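Local coordinates for Alpha/beta hydrolase family protein (Bacillus anthracis, PDB 3OOS) that is probably a hydrolase of the alpha/beta fold family, most likely cleaving its substrate with a serine nucleophile, although that substrate is not known, at residues Arg12-Tyr17 with Asn62-Lys67; Tyr108-Gln113 with Lys218-Pro223; Ser136-Lys141 with Asp232-Tyr237; Thr253-Ser258 with Ile267-Gln272. One frame throughout, in Å; residues are numbered along the deposited sequence.

Contact 1 (Arg12-Tyr17 with Asn62-Lys67); sequences RGKFEY and NSDSAK
The carboxylate of Glu-16 takes two bonds from Asn-62, one at each oxygen. The backbone N of Asn-62 gives to OE1 of Glu-16 at 2.9 Å, and Asn-62 ND2 gives to Glu-16 OE2 at 2.9 Å. The second bond is almost straight and lies in the plane of the Asn-62 amide. Carboxylate and amide planes are turned 70° apart, and both donors reach the carboxylate from out of its own plane. Glu-16 gets there by an extended chain with CG anti to the backbone N (chi1 -177°). One residue on, Ser-63 OG accepts from Glu-16 N (2.8 Å) and also bonds to the carbonyl of Asn-56, so the hydroxyl has two backbone partners. Strand 13-20 belongs to the central mixed sheet of the alpha/beta hydrolase fold, and residues 62-67 are part of the loop that leads from strand 51-55 to helix 74-87. Asp-64 holds both backbone polar atoms of Lys-14: its OD2 takes the N-H of Lys-14 N at 2.8 Å from above the carboxylate plane, while Asp-64 N gives to Lys-14 O at 2.9 Å. A water donates to Asn-62 O and Asp-64 OD1, and accepts from NZ in the modelled conformer of Lys-14. Farther out, Arg-12 forms salt bridges with Asp-80 and Glu-76 of helix 74-87, and the Phe-15 side chain lies on the same helix.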
# COMPACT_ATOMS: atom_id res chain seq x y z
N ARG A 12 -14.10 -13.82 11.26
CA ARG A 12 -12.71 -14.10 10.92
C ARG A 12 -11.71 -13.48 11.91
O ARG A 12 -10.50 -13.51 11.69
CB ARG A 12 -12.42 -13.68 9.47
CG ARG A 12 -13.10 -14.60 8.45
CD ARG A 12 -12.70 -14.29 7.02
NE ARG A 12 -11.25 -14.40 6.82
CZ ARG A 12 -10.61 -15.50 6.46
NH1 ARG A 12 -11.27 -16.64 6.24
NH2 ARG A 12 -9.30 -15.47 6.30
N GLY A 13 -12.24 -12.94 13.01
CA GLY A 13 -11.42 -12.39 14.08
C GLY A 13 -11.71 -10.94 14.40
O GLY A 13 -12.58 -10.31 13.78
N LYS A 14 -10.96 -10.42 15.36
CA LYS A 14 -11.08 -9.03 15.79
C LYS A 14 -10.02 -8.17 15.09
O LYS A 14 -8.84 -8.53 15.05
CB LYS A 14 -10.92 -8.94 17.31
CG LYS A 14 -11.37 -7.63 17.92
CD LYS A 14 -11.66 -7.79 19.41
CE LYS A 14 -10.39 -8.09 20.19
NZ LYS A 14 -9.55 -6.88 20.40
N PHE A 15 -10.46 -7.03 14.54
CA PHE A 15 -9.56 -6.13 13.83
C PHE A 15 -9.67 -4.71 14.35
O PHE A 15 -10.76 -4.21 14.63
CB PHE A 15 -9.86 -6.14 12.33
CG PHE A 15 -9.64 -7.49 11.68
CD1 PHE A 15 -8.41 -7.82 11.12
CD2 PHE A 15 -10.67 -8.43 11.65
CE1 PHE A 15 -8.21 -9.06 10.52
CE2 PHE A 15 -10.48 -9.68 11.06
CZ PHE A 15 -9.25 -10.00 10.50
N GLU A 16 -8.51 -4.07 14.47
CA GLU A 16 -8.41 -2.65 14.77
C GLU A 16 -8.37 -1.88 13.45
O GLU A 16 -7.68 -2.27 12.51
CB GLU A 16 -7.14 -2.39 15.56
CG GLU A 16 -6.95 -0.94 16.00
CD GLU A 16 -5.66 -0.73 16.76
OE1 GLU A 16 -4.60 -1.18 16.27
OE2 GLU A 16 -5.71 -0.13 17.86
N TYR A 17 -9.13 -0.78 13.38
CA TYR A 17 -9.05 0.12 12.23
C TYR A 17 -9.35 1.54 12.66
O TYR A 17 -9.93 1.79 13.72
CB TYR A 17 -10.01 -0.32 11.10
CG TYR A 17 -11.46 -0.10 11.44
CD1 TYR A 17 -12.11 1.11 11.14
CD2 TYR A 17 -12.19 -1.09 12.08
CE1 TYR A 17 -13.44 1.31 11.47
CE2 TYR A 17 -13.52 -0.90 12.42
CZ TYR A 17 -14.14 0.30 12.11
OH TYR A 17 -15.46 0.48 12.46
N ASN A 62 -3.42 -3.68 17.24
CA ASN A 62 -4.26 -4.39 18.20
C ASN A 62 -5.23 -5.39 17.57
O ASN A 62 -6.11 -5.92 18.26
CB ASN A 62 -4.97 -3.40 19.13
CG ASN A 62 -4.00 -2.64 20.00
OD1 ASN A 62 -3.27 -3.23 20.81
ND2 ASN A 62 -3.96 -1.32 19.85
N SER A 63 -5.07 -5.66 16.28
CA SER A 63 -5.81 -6.73 15.64
C SER A 63 -5.31 -8.09 16.15
O SER A 63 -4.21 -8.18 16.72
CB SER A 63 -5.69 -6.65 14.11
OG SER A 63 -6.19 -5.42 13.64
N ASP A 64 -6.11 -9.13 15.96
CA ASP A 64 -5.72 -10.49 16.34
C ASP A 64 -4.44 -10.90 15.64
O ASP A 64 -4.15 -10.46 14.53
CB ASP A 64 -6.82 -11.48 15.96
CG ASP A 64 -8.02 -11.43 16.89
OD1 ASP A 64 -7.98 -10.74 17.93
OD2 ASP A 64 -9.02 -12.10 16.56
N SER A 65 -3.66 -11.75 16.31
CA SER A 65 -2.45 -12.32 15.73
C SER A 65 -2.78 -13.60 14.97
O SER A 65 -3.83 -14.20 15.18
CB SER A 65 -1.42 -12.59 16.83
OG SER A 65 -1.06 -11.39 17.49
N ALA A 66 -1.88 -13.99 14.07
CA ALA A 66 -2.08 -15.18 13.24
C ALA A 66 -1.74 -16.46 13.99
O ALA A 66 -0.76 -16.50 14.73
CB ALA A 66 -1.24 -15.08 11.97
N LYS A 67 -2.56 -17.49 13.78
CA LYS A 67 -2.34 -18.81 14.37
C LYS A 67 -1.55 -19.71 13.41
O LYS A 67 -0.96 -20.71 13.82
CB LYS A 67 -3.67 -19.48 14.72
CG LYS A 67 -4.50 -18.72 15.74
CD LYS A 67 -3.71 -18.46 17.01
CE LYS A 67 -4.60 -17.91 18.11
NZ LYS A 67 -3.82 -17.59 19.34
O HOH W 1 -7.28 -8.26 19.11

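Contact 2 (Tyr108-Gln113 with Lys218-Pro223); sequences YATEAQ and KFVKIP
Gln-113, at the C-terminal end of the helical region 100-112, faces the irregular loop of Phe-219 to Ile-222, with the CA atoms of Gln-113 and Ile-222 6.8 Å apart. Its primary amide bonds to the main chain on both flanks of Val-220. OE1 of Gln-113 accepts from Lys-221 N at 2.8 Å, and Gln-113 NE2 gives to Phe-219 O at 3.0 Å, the acceptor lying close to the amide plane. Two nearly straight bonds, at N-H...acceptor angles of 173° and 166°, fix the rotation of the amide and leave little doubt which end is oxygen. CG sits between the backbone N and the carbonyl carbon (chi1 62°), and from there the chain runs out extended to the loop. In the alpha/beta hydrolase fold this loop, between helix 214-217 and strand 224-229, leads back into the central sheet beside strand 116-122, the strand that follows helix 100-112. Toward Ala-109 the contact is apolar. The methyl of Ala-109 meets CG1 of Val-220 at 3.9 Å, with CG2 of Val-220 about as near. Thr-110 turns its methyl CG2 to Val-220 CG2, while its hydroxyl bonds back to the carbonyl of Val-107. In the modelled conformer of Ile-222, CG2 lies against Gln-113 O (3.6 Å), and both Ala-109 and Ile-222 also rest on Ile-119 of strand 116-122.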
# COMPACT_ATOMS: atom_id res chain seq x y z
N TYR A 108 -7.47 -7.86 -4.48
CA TYR A 108 -8.86 -7.60 -4.08
C TYR A 108 -9.77 -7.61 -5.32
O TYR A 108 -10.83 -8.24 -5.32
CB TYR A 108 -8.99 -6.26 -3.33
CG TYR A 108 -10.11 -6.20 -2.30
CD1 TYR A 108 -11.32 -6.87 -2.48
CD2 TYR A 108 -9.96 -5.43 -1.14
CE1 TYR A 108 -12.35 -6.80 -1.53
CE2 TYR A 108 -10.97 -5.34 -0.19
CZ TYR A 108 -12.16 -6.02 -0.39
OH TYR A 108 -13.15 -5.93 0.57
N ALA A 109 -9.32 -6.93 -6.37
CA ALA A 109 -10.09 -6.87 -7.62
C ALA A 109 -10.24 -8.24 -8.28
O ALA A 109 -11.33 -8.60 -8.73
CB ALA A 109 -9.46 -5.86 -8.57
N THR A 110 -9.17 -9.02 -8.33
CA THR A 110 -9.25 -10.32 -9.01
C THR A 110 -10.06 -11.36 -8.23
O THR A 110 -10.69 -12.23 -8.83
CB THR A 110 -7.86 -10.87 -9.39
OG1 THR A 110 -7.07 -11.07 -8.21
CG2 THR A 110 -7.13 -9.91 -10.34
N GLU A 111 -10.03 -11.28 -6.90
CA GLU A 111 -10.76 -12.22 -6.07
C GLU A 111 -12.22 -11.80 -5.88
O GLU A 111 -13.12 -12.64 -5.95
CB GLU A 111 -10.10 -12.38 -4.70
CG GLU A 111 -8.75 -13.08 -4.73
CD GLU A 111 -8.87 -14.59 -4.69
OE1 GLU A 111 -9.49 -15.12 -3.75
OE2 GLU A 111 -8.32 -15.25 -5.60
N ALA A 112 -12.44 -10.51 -5.65
CA ALA A 112 -13.74 -10.02 -5.17
C ALA A 112 -14.16 -8.66 -5.71
O ALA A 112 -14.65 -7.82 -4.96
CB ALA A 112 -13.75 -10.01 -3.63
N GLN A 113 -14.00 -8.44 -7.02
CA GLN A 113 -14.32 -7.14 -7.60
C GLN A 113 -15.78 -6.72 -7.41
O GLN A 113 -16.08 -5.53 -7.39
CB GLN A 113 -13.95 -7.06 -9.09
CG GLN A 113 -14.68 -8.04 -10.00
CD GLN A 113 -14.34 -7.83 -11.46
OE1 GLN A 113 -14.43 -6.72 -11.99
NE2 GLN A 113 -13.95 -8.91 -12.13
N LYS A 218 -7.20 -8.47 -17.08
CA LYS A 218 -8.00 -8.24 -18.29
C LYS A 218 -9.49 -8.45 -18.03
O LYS A 218 -10.34 -8.03 -18.83
CB LYS A 218 -7.51 -9.16 -19.42
CG LYS A 218 -6.05 -8.93 -19.81
CD LYS A 218 -5.58 -9.96 -20.83
CE LYS A 218 -4.32 -9.47 -21.54
NZ LYS A 218 -3.66 -10.55 -22.33
N PHE A 219 -9.81 -9.09 -16.91
CA PHE A 219 -11.20 -9.40 -16.56
C PHE A 219 -11.70 -8.58 -15.36
O PHE A 219 -12.81 -8.80 -14.87
CB PHE A 219 -11.37 -10.90 -16.35
CG PHE A 219 -10.99 -11.72 -17.55
CD1 PHE A 219 -11.87 -11.87 -18.61
CD2 PHE A 219 -9.72 -12.30 -17.64
CE1 PHE A 219 -11.51 -12.60 -19.74
CE2 PHE A 219 -9.36 -13.04 -18.77
CZ PHE A 219 -10.25 -13.19 -19.82
N VAL A 220 -10.88 -7.63 -14.92
CA VAL A 220 -11.26 -6.67 -13.89
C VAL A 220 -12.02 -5.52 -14.56
O VAL A 220 -11.47 -4.82 -15.42
CB VAL A 220 -10.01 -6.14 -13.12
CG1 VAL A 220 -10.37 -4.96 -12.21
CG2 VAL A 220 -9.38 -7.28 -12.30
N LYS A 221 -13.28 -5.35 -14.18
CA LYS A 221 -14.20 -4.46 -14.90
C LYS A 221 -14.55 -3.18 -14.14
O LYS A 221 -15.21 -2.29 -14.68
CB LYS A 221 -15.49 -5.22 -15.28
CG LYS A 221 -15.28 -6.55 -16.03
CD LYS A 221 -14.30 -6.47 -17.21
CE LYS A 221 -14.81 -5.60 -18.36
NZ LYS A 221 -16.05 -6.13 -19.01
N ILE A 222 -14.08 -3.08 -12.90
CA ILE A 222 -14.37 -1.93 -12.04
C ILE A 222 -13.48 -0.73 -12.37
O ILE A 222 -12.39 -0.90 -12.92
CB ILE A 222 -14.21 -2.30 -10.53
CG1 ILE A 222 -12.75 -2.63 -10.19
CG2 ILE A 222 -15.14 -3.45 -10.15
CD1 ILE A 222 -12.53 -2.99 -8.74
N PRO A 223 -13.95 0.50 -12.03
CA PRO A 223 -13.08 1.66 -12.21
C PRO A 223 -11.77 1.47 -11.46
O PRO A 223 -11.77 1.08 -10.29
CB PRO A 223 -13.89 2.80 -11.59
CG PRO A 223 -15.30 2.39 -11.77
CD PRO A 223 -15.29 0.90 -11.57

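Contact 3 (Ser136-Lys141 with Asp232-Tyr237); sequences SIYCSK and DVQCPY
Tyr-138 and Gln-234 meet with ring and amide planes 82° apart, almost at right angles. The phenol OH of Tyr-138 gives to OE1 of Gln-234 at 2.9 Å, coming from well above the plane of that carbonyl and not along a lone pair. Nearer the backbone, CE2 of Tyr-138 lies 3.8 Å from CB of Gln-234, the side chains crossing at an angle. Gln-234 reaches the phenol with an extended chain, CG anti to its carbonyl carbon (chi1 -71°). Ile-137 runs beside Gln-234 in the same direction, its CD1 against CG of the glutamine, while CG1 of Ile-137 lies over the centre of the Tyr-138 ring. The Ile-137 and Val-233 side chains cross at about a right angle, and their CG2 methyls meet at 3.6 Å. Along the main chain, Ile-137 N gives to Val-233 O at 2.9 Å, close to head-on. Ser-136 OG gives to Gln-234 O at 2.8 Å and accepts from Tyr-138 N in an ST turn. Asp-232 OD1 accepts from Gln-234 N in an Asx turn and bonds to His-260 ND1, a pair consistent with the Asp-His part of an alpha/beta hydrolase catalytic triad. The aspartate thus ties Gln-234 to the histidine; Gln-234 and Tyr-138 lie next to a sulfate and a tetraethylene glycol respectively, probably from the crystallisation liquor, which may mark a pocket.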
# COMPACT_ATOMS: atom_id res chain seq x y z
N SER A 136 14.75 -1.12 -11.07
CA SER A 136 14.34 -1.37 -9.69
C SER A 136 15.54 -1.64 -8.80
O SER A 136 16.44 -2.38 -9.18
CB SER A 136 13.39 -2.56 -9.61
OG SER A 136 13.08 -2.88 -8.26
N ILE A 137 15.53 -1.05 -7.61
CA ILE A 137 16.56 -1.29 -6.61
C ILE A 137 16.62 -2.76 -6.16
O ILE A 137 17.62 -3.20 -5.59
CB ILE A 137 16.39 -0.37 -5.37
CG1 ILE A 137 15.03 -0.61 -4.70
CG2 ILE A 137 16.58 1.10 -5.77
CD1 ILE A 137 14.80 0.16 -3.41
N TYR A 138 15.55 -3.51 -6.43
CA TYR A 138 15.48 -4.92 -6.05
C TYR A 138 16.15 -5.84 -7.07
O TYR A 138 16.29 -7.04 -6.82
CB TYR A 138 14.03 -5.34 -5.80
CG TYR A 138 13.31 -4.48 -4.79
CD1 TYR A 138 13.76 -4.41 -3.47
CD2 TYR A 138 12.19 -3.74 -5.15
CE1 TYR A 138 13.10 -3.62 -2.53
CE2 TYR A 138 11.53 -2.94 -4.23
CZ TYR A 138 11.99 -2.89 -2.92
OH TYR A 138 11.35 -2.11 -1.99
N CYS A 139 16.56 -5.28 -8.20
CA CYS A 139 17.20 -6.04 -9.27
C CYS A 139 18.72 -5.96 -9.18
O CYS A 139 19.28 -4.88 -9.01
CB CYS A 139 16.73 -5.50 -10.62
SG CYS A 139 17.50 -6.28 -12.05
N SER A 140 19.38 -7.10 -9.32
CA SER A 140 20.85 -7.18 -9.20
C SER A 140 21.61 -6.38 -10.27
O SER A 140 22.79 -6.08 -10.10
CB SER A 140 21.32 -8.63 -9.18
OG SER A 140 21.04 -9.26 -10.42
N LYS A 141 20.92 -6.02 -11.35
CA LYS A 141 21.49 -5.18 -12.41
C LYS A 141 21.58 -3.72 -11.98
O LYS A 141 22.33 -2.93 -12.57
CB LYS A 141 20.67 -5.30 -13.70
CG LYS A 141 20.66 -6.69 -14.33
CD LYS A 141 19.62 -6.79 -15.43
CE LYS A 141 19.61 -8.18 -16.05
NZ LYS A 141 18.53 -8.33 -17.07
N ASP A 232 10.01 6.65 -9.41
CA ASP A 232 9.93 5.53 -8.47
C ASP A 232 10.98 4.47 -8.82
O ASP A 232 11.06 4.02 -9.96
CB ASP A 232 8.52 4.92 -8.49
CG ASP A 232 8.18 4.18 -7.20
OD1 ASP A 232 9.09 3.76 -6.46
OD2 ASP A 232 6.97 4.01 -6.94
N VAL A 233 11.79 4.09 -7.83
CA VAL A 233 12.84 3.09 -8.03
C VAL A 233 12.51 1.73 -7.41
O VAL A 233 13.35 0.82 -7.41
CB VAL A 233 14.24 3.58 -7.54
CG1 VAL A 233 14.68 4.80 -8.33
CG2 VAL A 233 14.24 3.87 -6.04
N GLN A 234 11.30 1.58 -6.87
CA GLN A 234 10.89 0.29 -6.31
C GLN A 234 10.14 -0.53 -7.36
O GLN A 234 10.69 -1.49 -7.89
CB GLN A 234 10.11 0.48 -5.00
CG GLN A 234 11.02 0.95 -3.86
CD GLN A 234 10.28 1.14 -2.55
OE1 GLN A 234 9.64 0.22 -2.04
NE2 GLN A 234 10.38 2.33 -1.99
N CYS A 235 8.90 -0.14 -7.66
CA CYS A 235 8.24 -0.61 -8.88
C CYS A 235 8.34 0.50 -9.93
O CYS A 235 7.62 1.50 -9.85
CB CYS A 235 6.76 -0.94 -8.62
SG CYS A 235 6.46 -2.28 -7.45
N PRO A 236 9.26 0.35 -10.91
CA PRO A 236 9.43 1.39 -11.92
C PRO A 236 8.13 1.73 -12.66
O PRO A 236 7.23 0.89 -12.76
CB PRO A 236 10.46 0.77 -12.88
CG PRO A 236 11.26 -0.14 -12.01
CD PRO A 236 10.26 -0.73 -11.05
N TYR A 237 8.06 2.97 -13.14
CA TYR A 237 6.86 3.53 -13.76
C TYR A 237 6.18 2.63 -14.81
O TYR A 237 4.95 2.57 -14.88
CB TYR A 237 7.17 4.92 -14.34
CG TYR A 237 5.95 5.62 -14.87
CD1 TYR A 237 5.00 6.13 -14.00
CD2 TYR A 237 5.73 5.75 -16.24
CE1 TYR A 237 3.86 6.75 -14.47
CE2 TYR A 237 4.59 6.38 -16.73
CZ TYR A 237 3.66 6.88 -15.83
OH TYR A 237 2.52 7.49 -16.29

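Contact 4 (Thr253-Ser258 with Ile267-Gln272); sequences TKFEES and IDKFNQ
Lys-269 NZ is gripped by three oxygens, Lys-254 O at 2.8 Å and two waters, the lysine being the donor to each. The bond to the carbonyl of Lys-254 is nearly head-on, with a C=O...donor angle of 170°. The two waters carry the grip onward to Glu-256: one also accepts from Glu-256 N, and the other donates to Glu-256 OE2. Glu-256 OE2 itself stays 5.1 Å from Lys-269 NZ, so a water bridges the opposite charges, and any direct attraction is probably modest. Lys-269 spans the distance from the helix with a fully extended chain, CG anti to the backbone N (chi1 -174°). On the way its aliphatic part passes Phe-255: CG of Lys-269 comes to 3.6 Å from Phe-255 CE1, and CE lies above one face, offset toward the rim. The cation itself is too far from the ring centre for more than a weak cation-pi attraction. In the alpha/beta hydrolase fold this is the C-terminal helix 267-276 lying on the edge strand 250-255 of the central sheet; the segments run antiparallel at 170°, their axes 10.2 Å apart. At the edge of the Phe-255 ring, near its plane, Phe-270 N meets that same CE1, and Phe-255 CZ touches Phe-270 CD1 at 3.6 Å, the two rings oblique to each other. Phe-270 goes on to meet Tyr-227 edge-to-face, and Phe-273 of the same helix touches both Thr-253 and Phe-255.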
# COMPACT_ATOMS: atom_id res chain seq x y z
N THR A 253 -2.31 8.05 -13.93
CA THR A 253 -1.90 9.40 -13.55
C THR A 253 -0.42 9.40 -13.20
O THR A 253 0.03 8.66 -12.32
CB THR A 253 -2.73 9.93 -12.36
OG1 THR A 253 -4.12 9.89 -12.70
CG2 THR A 253 -2.34 11.37 -12.03
N LYS A 254 0.34 10.23 -13.91
CA LYS A 254 1.78 10.32 -13.72
C LYS A 254 2.14 11.48 -12.81
O LYS A 254 1.67 12.60 -13.02
CB LYS A 254 2.47 10.49 -15.08
CG LYS A 254 3.98 10.35 -15.03
CD LYS A 254 4.55 10.38 -16.44
CE LYS A 254 5.91 9.73 -16.49
NZ LYS A 254 6.45 9.69 -17.88
N PHE A 255 2.96 11.20 -11.81
CA PHE A 255 3.44 12.25 -10.92
C PHE A 255 4.89 12.56 -11.29
O PHE A 255 5.82 11.83 -10.94
CB PHE A 255 3.25 11.84 -9.45
CG PHE A 255 1.81 11.91 -9.00
CD1 PHE A 255 1.31 13.07 -8.42
CD2 PHE A 255 0.95 10.83 -9.18
CE1 PHE A 255 -0.02 13.15 -8.01
CE2 PHE A 255 -0.38 10.90 -8.77
CZ PHE A 255 -0.87 12.06 -8.19
N GLU A 256 5.05 13.65 -12.03
CA GLU A 256 6.31 13.98 -12.71
C GLU A 256 7.44 14.37 -11.76
O GLU A 256 8.61 14.20 -12.09
CB GLU A 256 6.08 15.12 -13.72
CG GLU A 256 4.86 14.95 -14.64
CD GLU A 256 5.11 14.03 -15.82
OE1 GLU A 256 6.27 13.60 -16.03
OE2 GLU A 256 4.14 13.75 -16.56
N GLU A 257 7.08 14.89 -10.58
CA GLU A 257 8.07 15.35 -9.62
C GLU A 257 8.09 14.50 -8.36
O GLU A 257 8.37 14.98 -7.26
CB GLU A 257 7.83 16.82 -9.27
CG GLU A 257 8.49 17.80 -10.22
CD GLU A 257 8.41 19.22 -9.72
OE1 GLU A 257 9.44 19.74 -9.23
OE2 GLU A 257 7.31 19.81 -9.79
N SER A 258 7.80 13.21 -8.53
CA SER A 258 7.74 12.28 -7.41
C SER A 258 8.57 11.04 -7.65
O SER A 258 8.73 10.58 -8.79
CB SER A 258 6.29 11.85 -7.15
OG SER A 258 5.47 12.94 -6.76
N ILE A 267 1.48 17.29 -3.21
CA ILE A 267 0.24 17.29 -2.43
C ILE A 267 -0.96 17.85 -3.21
O ILE A 267 -2.04 17.23 -3.22
CB ILE A 267 0.43 18.01 -1.07
CG1 ILE A 267 1.34 17.18 -0.16
CG2 ILE A 267 -0.92 18.26 -0.38
CD1 ILE A 267 1.84 17.90 1.09
N ASP A 268 -0.78 18.99 -3.87
CA ASP A 268 -1.86 19.62 -4.64
C ASP A 268 -2.35 18.72 -5.77
O ASP A 268 -3.56 18.54 -5.94
CB ASP A 268 -1.43 20.98 -5.21
CG ASP A 268 -1.31 22.05 -4.14
OD1 ASP A 268 -1.86 21.88 -3.03
OD2 ASP A 268 -0.69 23.10 -4.43
N LYS A 269 -1.42 18.16 -6.54
CA LYS A 269 -1.78 17.26 -7.63
C LYS A 269 -2.42 15.97 -7.12
O LYS A 269 -3.36 15.45 -7.73
CB LYS A 269 -0.58 16.96 -8.54
CG LYS A 269 -0.94 16.15 -9.77
CD LYS A 269 0.20 16.07 -10.76
CE LYS A 269 -0.11 15.08 -11.87
NZ LYS A 269 0.79 15.26 -13.05
N PHE A 270 -1.92 15.45 -6.00
CA PHE A 270 -2.52 14.25 -5.41
C PHE A 270 -3.95 14.51 -4.93
O PHE A 270 -4.82 13.65 -5.07
CB PHE A 270 -1.67 13.64 -4.30
CG PHE A 270 -2.04 12.22 -3.98
CD1 PHE A 270 -1.53 11.17 -4.74
CD2 PHE A 270 -2.93 11.93 -2.95
CE1 PHE A 270 -1.89 9.85 -4.47
CE2 PHE A 270 -3.30 10.61 -2.67
CZ PHE A 270 -2.77 9.58 -3.43
N ASN A 271 -4.19 15.70 -4.37
CA ASN A 271 -5.53 16.11 -3.98
C ASN A 271 -6.48 16.14 -5.18
O ASN A 271 -7.62 15.70 -5.08
CB ASN A 271 -5.52 17.46 -3.27
CG ASN A 271 -5.06 17.36 -1.82
OD1 ASN A 271 -5.17 16.30 -1.19
ND2 ASN A 271 -4.53 18.46 -1.29
N GLN A 272 -5.99 16.65 -6.31
CA GLN A 272 -6.76 16.67 -7.55
C GLN A 272 -7.05 15.24 -8.01
O GLN A 272 -8.15 14.93 -8.45
CB GLN A 272 -6.02 17.45 -8.64
CG GLN A 272 -6.83 17.66 -9.92
CD GLN A 272 -8.18 18.27 -9.65
OE1 GLN A 272 -8.30 19.27 -8.94
NE2 GLN A 272 -9.23 17.68 -10.22
O HOH W 2 3.27 15.81 -11.86
O HOH W 3 1.26 14.13 -15.64

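Overall arrangement
Contacts 3 and 4 are neighbours, their centres about 20 Å apart, and are joined directly: Tyr-237 OH packs at 3.2 Å on Lys-254 CB, and the Tyr-237 ring has a cation-pi contact with that lysine. Contact 1 is on the far side of the chain's centre from both, about 33 Å from contact 3 and 34 Å from contact 4 between centres, though contacts 1 and 4 reach the same sheet. Contact 2 sits 25 to 26 Å from each of the others, again between centres. Contact 3 is the one whose residues reach the probable active site: Gln-234 touches the presumed nucleophile elbow around Ser-99, and also His-260, the probable catalytic histidine.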